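Local coordinates for N-terminal acetyltransferase-like protein (Chaetomium thermophilum, PDB 5NNP) that probably serves as the TPR-repeat auxiliary subunit of an N-terminal acetyltransferase complex, which transfers acetyl groups to the N termini of proteins, at residues Arg509-Phe514 / Met659-Tyr664; Leu505-Tyr510 / Val564-Ser569. All blocks are in the same frame, centred on the assembly; numbering follows the deposited sequence.

Interaction 1 of 2, residues Arg509-Phe514 / Met659-Tyr664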
ATOM      1  N   ARG A 509     -17.881  -2.944  11.660  1.00 45.70           N
ATOM      2  CA  ARG A 509     -16.688  -3.454  10.974  1.00 44.17           C
ATOM      3  C   ARG A 509     -16.322  -2.618   9.752  1.00 46.07           C
ATOM      4  O   ARG A 509     -15.168  -2.200   9.604  1.00 37.85           O
ATOM      5  CB  ARG A 509     -16.891  -4.908  10.552  1.00 39.39           C
ATOM      6  CG  ARG A 509     -17.188  -5.836  11.709  1.00 41.59           C
ATOM      7  CD  ARG A 509     -15.960  -5.980  12.605  1.00 40.07           C
ATOM      8  NE  ARG A 509     -16.244  -6.880  13.712  1.00 38.47           N
ATOM      9  CZ  ARG A 509     -16.718  -6.492  14.892  1.00 38.85           C
ATOM     10  NH1 ARG A 509     -16.951  -5.215  15.126  1.00 39.72           N
ATOM     11  NH2 ARG A 509     -16.964  -7.388  15.839  1.00 45.70           N
ATOM     12  N   TYR A 510     -17.299  -2.392   8.869  1.00 42.98           N
ATOM     13  CA  TYR A 510     -17.071  -1.581   7.673  1.00 42.63           C
ATOM     14  C   TYR A 510     -16.565  -0.179   8.061  1.00 44.45           C
ATOM     15  O   TYR A 510     -15.618   0.348   7.455  1.00 39.36           O
ATOM     16  CB  TYR A 510     -18.344  -1.482   6.820  1.00 41.46           C
ATOM     17  CG  TYR A 510     -18.915  -2.831   6.419  1.00 43.75           C
ATOM     18  CD1 TYR A 510     -18.075  -3.914   6.182  1.00 40.13           C
ATOM     19  CD2 TYR A 510     -20.292  -3.030   6.298  1.00 40.89           C
ATOM     20  CE1 TYR A 510     -18.576  -5.149   5.823  1.00 39.40           C
ATOM     21  CE2 TYR A 510     -20.805  -4.267   5.941  1.00 40.32           C
ATOM     22  CZ  TYR A 510     -19.942  -5.326   5.702  1.00 48.32           C
ATOM     23  OH  TYR A 510     -20.438  -6.570   5.349  1.00 45.56           O
ATOM     24  N   HIS A 511     -17.170   0.411   9.088  1.00 37.32           N
ATOM     25  CA  HIS A 511     -16.687   1.694   9.580  1.00 35.30           C
ATOM     26  C   HIS A 511     -15.242   1.610  10.086  1.00 37.44           C
ATOM     27  O   HIS A 511     -14.465   2.549   9.917  1.00 39.32           O
ATOM     28  CB  HIS A 511     -17.605   2.232  10.674  1.00 32.72           C
ATOM     29  CG  HIS A 511     -18.786   2.974  10.140  1.00 37.40           C
ATOM     30  ND1 HIS A 511     -18.891   4.345  10.199  1.00 43.54           N
ATOM     31  CD2 HIS A 511     -19.902   2.535   9.512  1.00 38.13           C
ATOM     32  CE1 HIS A 511     -20.028   4.720   9.642  1.00 48.29           C
ATOM     33  NE2 HIS A 511     -20.658   3.640   9.215  1.00 44.06           N
ATOM     34  N   THR A 512     -14.875   0.489  10.693  1.00 29.74           N
ATOM     35  CA  THR A 512     -13.513   0.338  11.185  1.00 39.23           C
ATOM     36  C   THR A 512     -12.481   0.312  10.051  1.00 40.43           C
ATOM     37  O   THR A 512     -11.418   0.923  10.163  1.00 45.96           O
ATOM     38  CB  THR A 512     -13.391  -0.922  12.056  1.00 34.21           C
ATOM     39  OG1 THR A 512     -14.165  -0.723  13.236  1.00 38.62           O
ATOM     40  CG2 THR A 512     -11.951  -1.196  12.461  1.00 28.06           C
ATOM     41  N   VAL A 513     -12.793  -0.386   8.963  1.00 35.01           N
ATOM     42  CA  VAL A 513     -11.938  -0.380   7.780  1.00 34.82           C
ATOM     43  C   VAL A 513     -11.827   1.033   7.168  1.00 36.51           C
ATOM     44  O   VAL A 513     -10.785   1.435   6.669  1.00 37.66           O
ATOM     45  CB  VAL A 513     -12.472  -1.360   6.731  1.00 26.44           C
ATOM     46  CG1 VAL A 513     -11.786  -1.174   5.396  1.00 25.64           C
ATOM     47  CG2 VAL A 513     -12.325  -2.784   7.237  1.00 31.17           C
ATOM     48  N   PHE A 514     -12.915   1.780   7.213  1.00 38.20           N
ATOM     49  CA  PHE A 514     -12.916   3.152   6.740  1.00 40.08           C
ATOM     50  C   PHE A 514     -11.927   4.005   7.569  1.00 46.42           C
ATOM     51  O   PHE A 514     -11.154   4.790   7.018  1.00 47.07           O
ATOM     52  CB  PHE A 514     -14.348   3.706   6.810  1.00 35.60           C
ATOM     53  CG  PHE A 514     -14.501   5.086   6.265  1.00 40.09           C
ATOM     54  CD1 PHE A 514     -14.274   6.198   7.076  1.00 32.26           C
ATOM     55  CD2 PHE A 514     -14.893   5.283   4.943  1.00 43.84           C
ATOM     56  CE1 PHE A 514     -14.432   7.488   6.580  1.00 32.80           C
ATOM     57  CE2 PHE A 514     -15.049   6.580   4.428  1.00 40.21           C
ATOM     58  CZ  PHE A 514     -14.812   7.682   5.245  1.00 37.88           C
ATOM     59  N   MET A 659     -22.850   8.201   2.074  1.00 45.76           N
ATOM     60  CA  MET A 659     -22.144   9.135   1.196  1.00 44.32           C
ATOM     61  C   MET A 659     -20.618   9.170   1.370  1.00 48.43           C
ATOM     62  O   MET A 659     -19.892   9.212   0.380  1.00 55.35           O
ATOM     63  CB  MET A 659     -22.705  10.542   1.378  1.00 41.90           C
ATOM     64  CG  MET A 659     -24.170  10.654   0.998  1.00 40.90           C
ATOM     65  SD  MET A 659     -24.502   9.789  -0.545  1.00 59.67           S
ATOM     66  CE  MET A 659     -23.642  10.790  -1.760  1.00 41.96           C
ATOM     67  N   LYS A 660     -20.118   9.147   2.601  1.00 36.86           N
ATOM     68  CA  LYS A 660     -18.665   9.192   2.783  1.00 36.07           C
ATOM     69  C   LYS A 660     -17.978   7.942   2.204  1.00 43.48           C
ATOM     70  O   LYS A 660     -16.851   8.028   1.688  1.00 36.33           O
ATOM     71  CB  LYS A 660     -18.296   9.378   4.266  1.00 34.39           C
ATOM     72  CG  LYS A 660     -18.527   8.181   5.180  1.00 43.79           C
ATOM     73  CD  LYS A 660     -17.820   8.376   6.526  1.00 49.21           C
ATOM     74  CE  LYS A 660     -17.869   7.120   7.395  1.00 53.31           C
ATOM     75  NZ  LYS A 660     -17.311   7.321   8.768  1.00 52.54           N
ATOM     76  N   PHE A 661     -18.658   6.793   2.265  1.00 32.34           N
ATOM     77  CA  PHE A 661     -18.147   5.586   1.620  1.00 35.11           C
ATOM     78  C   PHE A 661     -18.201   5.689   0.096  1.00 43.26           C
ATOM     79  O   PHE A 661     -17.230   5.374  -0.604  1.00 43.63           O
ATOM     80  CB  PHE A 661     -18.934   4.358   2.062  1.00 37.58           C
ATOM     81  CG  PHE A 661     -18.837   4.053   3.535  1.00 39.86           C
ATOM     82  CD1 PHE A 661     -19.738   4.598   4.434  1.00 39.62           C
ATOM     83  CD2 PHE A 661     -17.862   3.188   4.011  1.00 35.92           C
ATOM     84  CE1 PHE A 661     -19.660   4.300   5.785  1.00 40.48           C
ATOM     85  CE2 PHE A 661     -17.777   2.886   5.357  1.00 36.09           C
ATOM     86  CZ  PHE A 661     -18.676   3.438   6.248  1.00 35.59           C
ATOM     87  N   LEU A 662     -19.352   6.129  -0.406  1.00 45.56           N
ATOM     88  CA  LEU A 662     -19.624   6.178  -1.835  1.00 39.94           C
ATOM     89  C   LEU A 662     -18.751   7.196  -2.577  1.00 39.24           C
ATOM     90  O   LEU A 662     -18.217   6.899  -3.647  1.00 37.69           O
ATOM     91  CB  LEU A 662     -21.101   6.494  -2.065  1.00 42.80           C
ATOM     92  CG  LEU A 662     -21.510   6.608  -3.527  1.00 37.15           C
ATOM     93  CD1 LEU A 662     -21.311   5.263  -4.212  1.00 37.15           C
ATOM     94  CD2 LEU A 662     -22.948   7.116  -3.649  1.00 39.33           C
ATOM     95  N   ASN A 663     -18.620   8.394  -2.012  1.00 33.01           N
ATOM     96  CA  ASN A 663     -17.776   9.444  -2.584  1.00 32.31           C
ATOM     97  C   ASN A 663     -16.364   8.980  -2.936  1.00 36.31           C
ATOM     98  O   ASN A 663     -15.835   9.299  -4.002  1.00 40.58           O
ATOM     99  CB  ASN A 663     -17.669  10.633  -1.627  1.00 35.60           C
ATOM    100  CG  ASN A 663     -18.982  11.382  -1.451  1.00 47.59           C
ATOM    101  OD1 ASN A 663     -19.862  11.373  -2.325  1.00 55.62           O
ATOM    102  ND2 ASN A 663     -19.112  12.048  -0.312  1.00 51.32           N
ATOM    103  N   TYR A 664     -15.744   8.228  -2.037  1.00 34.17           N
ATOM    104  CA  TYR A 664     -14.417   7.689  -2.317  1.00 35.14           C
ATOM    105  C   TYR A 664     -14.480   6.633  -3.397  1.00 37.65           C
ATOM    106  O   TYR A 664     -13.551   6.494  -4.191  1.00 43.53           O
ATOM    107  CB  TYR A 664     -13.794   7.089  -1.067  1.00 32.49           C
ATOM    108  CG  TYR A 664     -13.270   8.100  -0.089  1.00 40.14           C
ATOM    109  CD1 TYR A 664     -12.760   9.319  -0.526  1.00 38.94           C
ATOM    110  CD2 TYR A 664     -13.264   7.832   1.274  1.00 40.99           C
ATOM    111  CE1 TYR A 664     -12.264  10.243   0.368  1.00 30.10           C
ATOM    112  CE2 TYR A 664     -12.775   8.746   2.168  1.00 43.45           C
ATOM    113  CZ  TYR A 664     -12.274   9.952   1.706  1.00 35.61           C
ATOM    114  OH  TYR A 664     -11.770  10.860   2.591  1.00 42.09           O
TER

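Interaction 2 of 2, residues Leu505-Tyr510 / Val564-Ser569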
ATOM      1  N   LEU A 505     -23.170  -4.921  13.959  1.00 52.42           N
ATOM      2  CA  LEU A 505     -21.757  -5.297  13.953  1.00 42.51           C
ATOM      3  C   LEU A 505     -21.193  -5.278  12.540  1.00 49.87           C
ATOM      4  O   LEU A 505     -20.000  -5.048  12.336  1.00 55.06           O
ATOM      5  CB  LEU A 505     -21.547  -6.677  14.565  1.00 44.15           C
ATOM      6  CG  LEU A 505     -21.854  -6.873  16.042  1.00 45.96           C
ATOM      7  CD1 LEU A 505     -21.688  -8.345  16.342  1.00 44.38           C
ATOM      8  CD2 LEU A 505     -20.963  -6.017  16.943  1.00 41.83           C
ATOM      9  N   ALA A 506     -22.048  -5.530  11.561  1.00 54.64           N
ATOM     10  CA  ALA A 506     -21.619  -5.432  10.179  1.00 54.25           C
ATOM     11  C   ALA A 506     -21.159  -4.003   9.878  1.00 54.33           C
ATOM     12  O   ALA A 506     -20.059  -3.797   9.370  1.00 47.88           O
ATOM     13  CB  ALA A 506     -22.734  -5.852   9.244  1.00 54.59           C
ATOM     14  N   LEU A 507     -21.995  -3.015  10.210  1.00 52.90           N
ATOM     15  CA  LEU A 507     -21.646  -1.620   9.940  1.00 51.64           C
ATOM     16  C   LEU A 507     -20.402  -1.203  10.732  1.00 52.73           C
ATOM     17  O   LEU A 507     -19.519  -0.500  10.215  1.00 41.62           O
ATOM     18  CB  LEU A 507     -22.820  -0.687  10.266  1.00 53.58           C
ATOM     19  CG  LEU A 507     -24.025  -0.639   9.317  1.00 50.29           C
ATOM     20  CD1 LEU A 507     -25.113   0.200   9.920  1.00 51.51           C
ATOM     21  CD2 LEU A 507     -23.653  -0.092   7.957  1.00 40.78           C
ATOM     22  N   LYS A 508     -20.337  -1.652  11.984  1.00 51.07           N
ATOM     23  CA  LYS A 508     -19.223  -1.310  12.855  1.00 50.06           C
ATOM     24  C   LYS A 508     -17.905  -1.732  12.209  1.00 48.68           C
ATOM     25  O   LYS A 508     -16.942  -0.964  12.185  1.00 50.71           O
ATOM     26  CB  LYS A 508     -19.389  -1.958  14.226  1.00 37.05           C
ATOM     27  CG  LYS A 508     -18.304  -1.596  15.226  1.00 43.72           C
ATOM     28  CD  LYS A 508     -18.253  -0.098  15.449  1.00 50.89           C
ATOM     29  CE  LYS A 508     -17.345   0.268  16.617  1.00 54.76           C
ATOM     30  NZ  LYS A 508     -17.469   1.707  16.993  1.00 56.84           N
ATOM     31  N   ARG A 509     -17.881  -2.944  11.660  1.00 45.70           N
ATOM     32  CA  ARG A 509     -16.688  -3.454  10.974  1.00 44.17           C
ATOM     33  C   ARG A 509     -16.322  -2.618   9.752  1.00 46.07           C
ATOM     34  O   ARG A 509     -15.168  -2.200   9.604  1.00 37.85           O
ATOM     35  CB  ARG A 509     -16.891  -4.908  10.552  1.00 39.39           C
ATOM     36  CG  ARG A 509     -17.188  -5.836  11.709  1.00 41.59           C
ATOM     37  CD  ARG A 509     -15.960  -5.980  12.605  1.00 40.07           C
ATOM     38  NE  ARG A 509     -16.244  -6.880  13.712  1.00 38.47           N
ATOM     39  CZ  ARG A 509     -16.718  -6.492  14.892  1.00 38.85           C
ATOM     40  NH1 ARG A 509     -16.951  -5.215  15.126  1.00 39.72           N
ATOM     41  NH2 ARG A 509     -16.964  -7.388  15.839  1.00 45.70           N
ATOM     42  N   TYR A 510     -17.299  -2.392   8.869  1.00 42.98           N
ATOM     43  CA  TYR A 510     -17.071  -1.581   7.673  1.00 42.63           C
ATOM     44  C   TYR A 510     -16.565  -0.179   8.061  1.00 44.45           C
ATOM     45  O   TYR A 510     -15.618   0.348   7.455  1.00 39.36           O
ATOM     46  CB  TYR A 510     -18.344  -1.482   6.820  1.00 41.46           C
ATOM     47  CG  TYR A 510     -18.915  -2.831   6.419  1.00 43.75           C
ATOM     48  CD1 TYR A 510     -18.075  -3.914   6.182  1.00 40.13           C
ATOM     49  CD2 TYR A 510     -20.292  -3.030   6.298  1.00 40.89           C
ATOM     50  CE1 TYR A 510     -18.576  -5.149   5.823  1.00 39.40           C
ATOM     51  CE2 TYR A 510     -20.805  -4.267   5.941  1.00 40.32           C
ATOM     52  CZ  TYR A 510     -19.942  -5.326   5.702  1.00 48.32           C
ATOM     53  OH  TYR A 510     -20.438  -6.570   5.349  1.00 45.56           O
ATOM     54  N   VAL A 564     -22.197   0.481   1.520  1.00 42.73           N
ATOM     55  CA  VAL A 564     -23.167   1.173   0.683  1.00 51.62           C
ATOM     56  C   VAL A 564     -24.356   0.262   0.377  1.00 61.12           C
ATOM     57  O   VAL A 564     -25.510   0.685   0.463  1.00 66.10           O
ATOM     58  CB  VAL A 564     -22.518   1.686  -0.626  1.00 48.75           C
ATOM     59  CG1 VAL A 564     -23.574   2.046  -1.651  1.00 43.17           C
ATOM     60  CG2 VAL A 564     -21.615   2.894  -0.329  1.00 42.96           C
ATOM     61  N   ASN A 565     -24.071  -0.993   0.052  1.00 55.46           N
ATOM     62  CA  ASN A 565     -25.117  -1.990  -0.143  1.00 52.95           C
ATOM     63  C   ASN A 565     -25.972  -2.252   1.107  1.00 54.40           C
ATOM     64  O   ASN A 565     -27.183  -2.474   1.005  1.00 53.54           O
ATOM     65  CB  ASN A 565     -24.494  -3.301  -0.625  1.00 43.47           C
ATOM     66  CG  ASN A 565     -24.127  -3.260  -2.093  1.00 47.95           C
ATOM     67  OD1 ASN A 565     -24.702  -2.491  -2.875  1.00 48.42           O
ATOM     68  ND2 ASN A 565     -23.172  -4.096  -2.482  1.00 52.73           N
ATOM     69  N   LEU A 566     -25.352  -2.219   2.283  1.00 48.76           N
ATOM     70  CA  LEU A 566     -26.070  -2.468   3.526  1.00 45.70           C
ATOM     71  C   LEU A 566     -26.938  -1.274   3.927  1.00 52.60           C
ATOM     72  O   LEU A 566     -28.013  -1.458   4.505  1.00 62.00           O
ATOM     73  CB  LEU A 566     -25.090  -2.816   4.648  1.00 45.60           C
ATOM     74  CG  LEU A 566     -25.663  -3.121   6.036  1.00 56.12           C
ATOM     75  CD1 LEU A 566     -26.786  -4.163   5.969  1.00 45.98           C
ATOM     76  CD2 LEU A 566     -24.551  -3.565   7.001  1.00 42.08           C
ATOM     77  N   TYR A 567     -26.489  -0.058   3.621  1.00 44.27           N
ATOM     78  CA  TYR A 567     -27.313   1.132   3.878  1.00 53.27           C
ATOM     79  C   TYR A 567     -28.512   1.182   2.923  1.00 56.57           C
ATOM     80  O   TYR A 567     -29.616   1.562   3.317  1.00 59.60           O
ATOM     81  CB  TYR A 567     -26.493   2.425   3.753  1.00 48.25           C
ATOM     82  CG  TYR A 567     -25.654   2.777   4.972  1.00 53.38           C
ATOM     83  CD1 TYR A 567     -26.239   2.925   6.224  1.00 51.04           C
ATOM     84  CD2 TYR A 567     -24.280   2.981   4.865  1.00 52.04           C
ATOM     85  CE1 TYR A 567     -25.486   3.251   7.335  1.00 49.88           C
ATOM     86  CE2 TYR A 567     -23.515   3.306   5.977  1.00 54.05           C
ATOM     87  CZ  TYR A 567     -24.125   3.444   7.206  1.00 54.24           C
ATOM     88  OH  TYR A 567     -23.371   3.774   8.310  1.00 50.82           O
ATOM     89  N   LEU A 568     -28.276   0.813   1.665  1.00 49.22           N
ATOM     90  CA  LEU A 568     -29.329   0.693   0.670  1.00 55.66           C
ATOM     91  C   LEU A 568     -30.410  -0.282   1.134  1.00 68.75           C
ATOM     92  O   LEU A 568     -31.618  -0.028   0.995  1.00 64.15           O
ATOM     93  CB  LEU A 568     -28.747   0.223  -0.657  1.00 48.96           C
ATOM     94  CG  LEU A 568     -28.244   1.306  -1.598  1.00 58.29           C
ATOM     95  CD1 LEU A 568     -27.470   0.687  -2.763  1.00 47.18           C
ATOM     96  CD2 LEU A 568     -29.422   2.150  -2.079  1.00 50.29           C
ATOM     97  N   SER A 569     -29.954  -1.407   1.675  1.00 71.61           N
ATOM     98  CA  SER A 569     -30.853  -2.409   2.222  1.00 70.75           C
ATOM     99  C   SER A 569     -31.643  -1.830   3.390  1.00 66.33           C
ATOM    100  O   SER A 569     -32.864  -1.976   3.452  1.00 62.63           O
ATOM    101  CB  SER A 569     -30.070  -3.641   2.663  1.00 72.38           C
ATOM    102  OG  SER A 569     -30.794  -4.386   3.624  1.00 85.86           O
TER

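Interaction 1 of 2, residues Arg509-Phe514 / Met659-Tyr664
Lys660 NZ sits off-centre above the ring of Phe514, 4.1 Å from the ring centroid and 35° off the ring normal, an arrangement that counts as a cation-pi contact. The same ammonium group lies 3.7 Å from His511 ND1 without a hydrogen bond between them. The rest of the lysine contributes as well: CG stands between the backbone N and the carbonyl carbon, and the extended chain beyond it runs across one face of Phe514, with Lys660 CE 3.7 Å from the centroid as a CH-pi contact. With its own CG anti to the backbone N (chi1 -176°), Phe514 lays its ring under the lysine chain.

Phe661 fills the angle between Phe514 and His511. Its outer edge points into the imidazole face, with CZ over the ring centre and the two planes at 77°, a T-shaped pair whose centroids are 4.9 Å apart. The polar partner of the imidazole is Tyr567 on helix 554-572. The edge of Phe514 turns to the Phe661 face in a tilted edge-to-face pair, its planes well short of perpendicular and its centroids 5.0 Å apart. At the edge of its ring, Phe661 CE2 comes within 3.9 Å of Tyr510 O. Farther along helix 654-668, Tyr664 CD2 touches Phe514 CE2 at 3.8 Å; the two planes are roughly parallel, but the rings are offset so far that only their rims meet. Arg551 makes a cation-pi contact with Tyr664.

No hydrogen bond joins the two segments, whose axes pass 11.7 Å apart. His511, Phe514, Phe661 and Tyr664 thus form an aromatic cluster with a lysine laid over the Phe514 face, joining two helices distant in sequence within the helical, TPR-related fold of this probable auxiliary subunit.

Interaction 2 of 2, residues Leu505-Tyr510 / Val564-Ser569
Apolar contacts of Leu566 form the first group. Its CD2 methyl reaches helix 503-523 and meets three residues there: Ala506 CB at 3.7 Å, Leu507 CD2 also at 3.7 Å, and Tyr510 CE2 at 4.0 Å, the last met at the ring edge, near its plane. With CG anti to the backbone N (chi1 -180°), Leu566 reaches across to the other segment; the axes of the two segments pass 10.8 Å apart and run roughly antiparallel (147°). Gln498 of helix 487-499 touches both Leu566 and Ala506.

The second group is CH-pi. Leu507 CD2 rests on one face of the Tyr567 ring, 3.9 Å from its centroid and 21° off the normal, shifted toward the hydroxyl end so that CZ is the nearest ring atom, at 3.6 Å. The other methyl, Leu507 CD1, lies 4.0 Å from Tyr567 CE1.

The one polar group of note, the Tyr567 hydroxyl, bonds outside the two segments, to His511 NE2, one turn beyond Leu507. A valine in place of Tyr567 would probably leave the imidazole without that partner and open a gap beneath the Leu507 methyls.

Since all five touching residues are buried and neither charge nor hydrogen bond crosses between the segments, cohesion here rests on shape fit and the exclusion of water.

Both interactions start from helix 503-523 and share Arg509 and Tyr510, with their centres about 9 Å apart. Along the chain, helix 503-523 comes first, then helix 554-572, the partner in interaction 2, and finally helix 654-668, the partner in interaction 1, beyond an unmodelled stretch of residues 575-638. The contacts merge: His511 NE2 and Tyr567 OH are 2.9 Å apart, a probable hydrogen bond, and Val564 CG2 packs on Phe661 CB at 3.9 Å. The three helices therefore pack against one another as one group within the helical, TPR-like body of the protein, bringing the chain on both sides of the unmodelled stretch together.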